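Local coordinates for putative uncharacterized protein (Streptococcus pyogenes serotype M1, PDB 3VZH), which belongs to the Cas5d family of CRISPR-associated endoribonucleases and probably processes precursor CRISPR RNA in bacterial immunity, at residues F55-T60 and A123-S128. Residues are numbered along the deposited sequence; the frame is centred on the assembly and turned at random.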
ATOM      1  N   PHE A  55       7.446 -13.793  -6.599  1.00 22.49           N
ATOM      2  CA  PHE A  55       8.014 -12.566  -6.066  1.00 22.40           C
ATOM      3  C   PHE A  55       7.138 -11.964  -4.943  1.00 23.37           C
ATOM      4  O   PHE A  55       5.996 -12.458  -4.644  1.00 24.58           O
ATOM      5  CB  PHE A  55       8.236 -11.551  -7.243  1.00 22.33           C
ATOM      6  CG  PHE A  55       6.934 -11.108  -7.947  1.00 23.34           C
ATOM      7  CD1 PHE A  55       6.509 -11.762  -9.156  1.00 23.89           C
ATOM      8  CD2 PHE A  55       6.146 -10.038  -7.442  1.00 22.94           C
ATOM      9  CE1 PHE A  55       5.325 -11.357  -9.813  1.00 21.76           C
ATOM     10  CE2 PHE A  55       4.960  -9.639  -8.077  1.00 22.75           C
ATOM     11  CZ  PHE A  55       4.555 -10.308  -9.267  1.00 21.67           C
ATOM     12  N   THR A  56       7.741 -10.997  -4.266  1.00 22.02           N
ATOM     13  CA  THR A  56       7.098 -10.286  -3.190  1.00 23.00           C
ATOM     14  C   THR A  56       7.077  -8.798  -3.572  1.00 22.93           C
ATOM     15  O   THR A  56       8.120  -8.152  -3.746  1.00 22.62           O
ATOM     16  CB  THR A  56       7.959 -10.384  -1.931  1.00 25.86           C
ATOM     17  OG1 THR A  56       8.078 -11.773  -1.619  1.00 25.52           O
ATOM     18  CG2 THR A  56       7.280  -9.554  -0.732  1.00 25.40           C
ATOM     19  N   ASN A  57       5.867  -8.216  -3.561  1.00 21.09           N
ATOM     20  CA  ASN A  57       5.781  -6.756  -3.786  1.00 21.50           C
ATOM     21  C   ASN A  57       6.177  -6.002  -2.487  1.00 19.92           C
ATOM     22  O   ASN A  57       5.730  -6.390  -1.380  1.00 22.73           O
ATOM     23  CB  ASN A  57       4.316  -6.429  -4.111  1.00 21.08           C
ATOM     24  CG  ASN A  57       3.944  -6.890  -5.509  1.00 23.30           C
ATOM     25  OD1 ASN A  57       4.706  -6.676  -6.476  1.00 23.81           O
ATOM     26  ND2 ASN A  57       2.768  -7.461  -5.643  1.00 23.79           N
ATOM     27  N   ILE A  58       6.938  -4.941  -2.694  1.00 21.52           N
ATOM     28  CA  ILE A  58       7.503  -4.113  -1.617  1.00 23.31           C
ATOM     29  C   ILE A  58       7.030  -2.707  -1.826  1.00 21.56           C
ATOM     30  O   ILE A  58       7.528  -1.997  -2.760  1.00 21.36           O
ATOM     31  CB  ILE A  58       9.044  -4.100  -1.649  1.00 23.61           C
ATOM     32  CG1 ILE A  58       9.684  -5.533  -1.556  1.00 26.50           C
ATOM     33  CG2 ILE A  58       9.588  -3.244  -0.493  1.00 24.42           C
ATOM     34  CD1 ILE A  58       9.139  -6.396  -0.426  1.00 26.44           C
ATOM     35  N   VAL A  59       6.122  -2.260  -0.978  1.00 21.01           N
ATOM     36  CA  VAL A  59       5.598  -0.877  -1.115  1.00 21.36           C
ATOM     37  C   VAL A  59       6.574   0.045  -0.388  1.00 22.32           C
ATOM     38  O   VAL A  59       6.826  -0.146   0.819  1.00 25.06           O
ATOM     39  CB  VAL A  59       4.164  -0.692  -0.532  1.00 20.59           C
ATOM     40  CG1 VAL A  59       3.793   0.808  -0.534  1.00 22.08           C
ATOM     41  CG2 VAL A  59       3.138  -1.466  -1.433  1.00 23.01           C
ATOM     42  N   THR A  60       7.114   1.037  -1.077  1.00 19.99           N
ATOM     43  CA  THR A  60       8.171   1.830  -0.396  1.00 20.39           C
ATOM     44  C   THR A  60       7.718   3.233   0.000  1.00 23.19           C
ATOM     45  O   THR A  60       8.303   3.864   0.922  1.00 23.20           O
ATOM     46  CB  THR A  60       9.446   1.966  -1.231  1.00 24.56           C
ATOM     47  OG1 THR A  60       9.149   2.609  -2.480  1.00 23.50           O
ATOM     48  CG2 THR A  60      10.080   0.581  -1.425  1.00 24.88           C
ATOM     49  N   ALA A 123       6.935  -6.988 -17.362  1.00 24.74           N
ATOM     50  CA  ALA A 123       5.960  -6.730 -18.438  1.00 25.12           C
ATOM     51  C   ALA A 123       4.524  -6.928 -18.026  1.00 26.62           C
ATOM     52  O   ALA A 123       3.639  -6.092 -18.288  1.00 25.39           O
ATOM     53  CB  ALA A 123       6.300  -7.529 -19.728  1.00 26.29           C
ATOM     54  N   ILE A 124       4.304  -8.036 -17.317  1.00 25.48           N
ATOM     55  CA  ILE A 124       2.996  -8.322 -16.796  1.00 25.17           C
ATOM     56  C   ILE A 124       2.556  -7.310 -15.777  1.00 24.93           C
ATOM     57  O   ILE A 124       1.370  -6.906 -15.758  1.00 24.34           O
ATOM     58  CB  ILE A 124       2.967  -9.747 -16.240  1.00 25.31           C
ATOM     59  CG1 ILE A 124       3.258 -10.693 -17.416  1.00 27.77           C
ATOM     60  CG2 ILE A 124       1.577 -10.095 -15.674  1.00 25.24           C
ATOM     61  CD1 ILE A 124       3.162 -12.146 -17.026  1.00 27.61           C
ATOM     62  N   MET A 125       3.490  -6.886 -14.903  1.00 24.59           N
ATOM     63  CA  MET A 125       3.153  -5.879 -13.929  1.00 22.69           C
ATOM     64  C   MET A 125       2.727  -4.568 -14.654  1.00 22.51           C
ATOM     65  O   MET A 125       1.717  -3.995 -14.312  1.00 22.49           O
ATOM     66  CB  MET A 125       4.364  -5.625 -12.994  1.00 21.66           C
ATOM     67  CG  MET A 125       4.027  -4.594 -11.881  1.00 22.07           C
ATOM     68  SD  MET A 125       2.728  -5.096 -10.705  1.00 22.64           S
ATOM     69  CE  MET A 125       3.567  -6.301  -9.619  1.00 23.44           C
ATOM     70  N   GLU A 126       3.514  -4.108 -15.618  1.00 23.67           N
ATOM     71  CA  GLU A 126       3.075  -2.930 -16.357  1.00 25.23           C
ATOM     72  C   GLU A 126       1.688  -3.054 -17.022  1.00 25.07           C
ATOM     73  O   GLU A 126       0.856  -2.110 -16.928  1.00 27.59           O
ATOM     74  CB  GLU A 126       4.083  -2.555 -17.424  1.00 31.24           C
ATOM     75  CG  GLU A 126       5.476  -2.556 -16.955  1.00 37.22           C
ATOM     76  CD  GLU A 126       6.433  -2.263 -18.119  1.00 47.99           C
ATOM     77  OE1 GLU A 126       7.474  -1.636 -17.849  1.00 50.12           O
ATOM     78  OE2 GLU A 126       6.150  -2.663 -19.282  1.00 49.49           O
ATOM     79  N   ARG A 127       1.424  -4.152 -17.714  1.00 25.83           N
ATOM     80  CA  ARG A 127       0.103  -4.441 -18.329  1.00 30.22           C
ATOM     81  C   ARG A 127      -1.015  -4.530 -17.308  1.00 26.92           C
ATOM     82  O   ARG A 127      -2.098  -3.995 -17.553  1.00 24.91           O
ATOM     83  CB  ARG A 127       0.147  -5.757 -19.162  1.00 31.38           C
ATOM     84  CG  ARG A 127       1.121  -5.593 -20.331  1.00 40.24           C
ATOM     85  CD  ARG A 127       0.940  -6.645 -21.418  1.00 49.81           C
ATOM     86  NE  ARG A 127       2.037  -7.611 -21.426  1.00 60.13           N
ATOM     87  CZ  ARG A 127       1.961  -8.862 -20.957  1.00 61.90           C
ATOM     88  NH1 ARG A 127       3.030  -9.661 -21.031  1.00 61.40           N
ATOM     89  NH2 ARG A 127       0.824  -9.327 -20.427  1.00 63.96           N
ATOM     90  N   SER A 128      -0.720  -5.144 -16.159  1.00 26.08           N
ATOM     91  CA  SER A 128      -1.722  -5.270 -15.063  1.00 25.77           C
ATOM     92  C   SER A 128      -2.095  -3.915 -14.497  1.00 26.22           C
ATOM     93  O   SER A 128      -3.294  -3.620 -14.320  1.00 25.51           O
ATOM     94  CB  SER A 128      -1.189  -6.202 -13.979  1.00 27.04           C
ATOM     95  OG  SER A 128      -0.921  -7.467 -14.564  1.00 27.23           O
TER
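Met-125 holds CG opposite its backbone N (chi1 -177°), which sends its side chain from helix 118-130 toward strand 55-64, and bends at chi2 and chi3 then carry its CE methyl to Phe-55 and Asn-57. On the strand, Phe-55 has CG between its backbone N and carbonyl carbon (chi1 63°), a setting that lays the ring beside the Asn-57 amide, with Asn-57 CG in plane at the ring edge. Phe-55 and Asn-57, separated by Thr-56, point to the same side of the strand, as strand alternation requires. Met-125 CE lies 3.9 Å from Phe-55 CE2, approaching the ring obliquely, and 3.4 Å from Asn-57 OD1, the amide and the thioether chain coming from opposite directions. The backbones stand apart, Asn-57 CA to Met-125 CA being 10.5 Å, and the unbranched thioether chain and the amide bridge the distance together. A flat apolar ring at Phe-55 suits the buried methyl. Asn-57 serves two needs: its ND2 is held by Asp-47 and the carbonyl of Tyr-50, which fix the amide's position, while the buried OD1 has no hydrogen-bonding partner in the model and rests against the methyl. Phe-55 also meets the rings of Phe-103, His-121 (edge-to-face) and Tyr-50, and Met-125 touches Phe-9 of strand 9-15. Thus a single methionine of helix 118-130 reaches strand 55-64 in the antiparallel sheet of a Cas5-family, RRM-like fold.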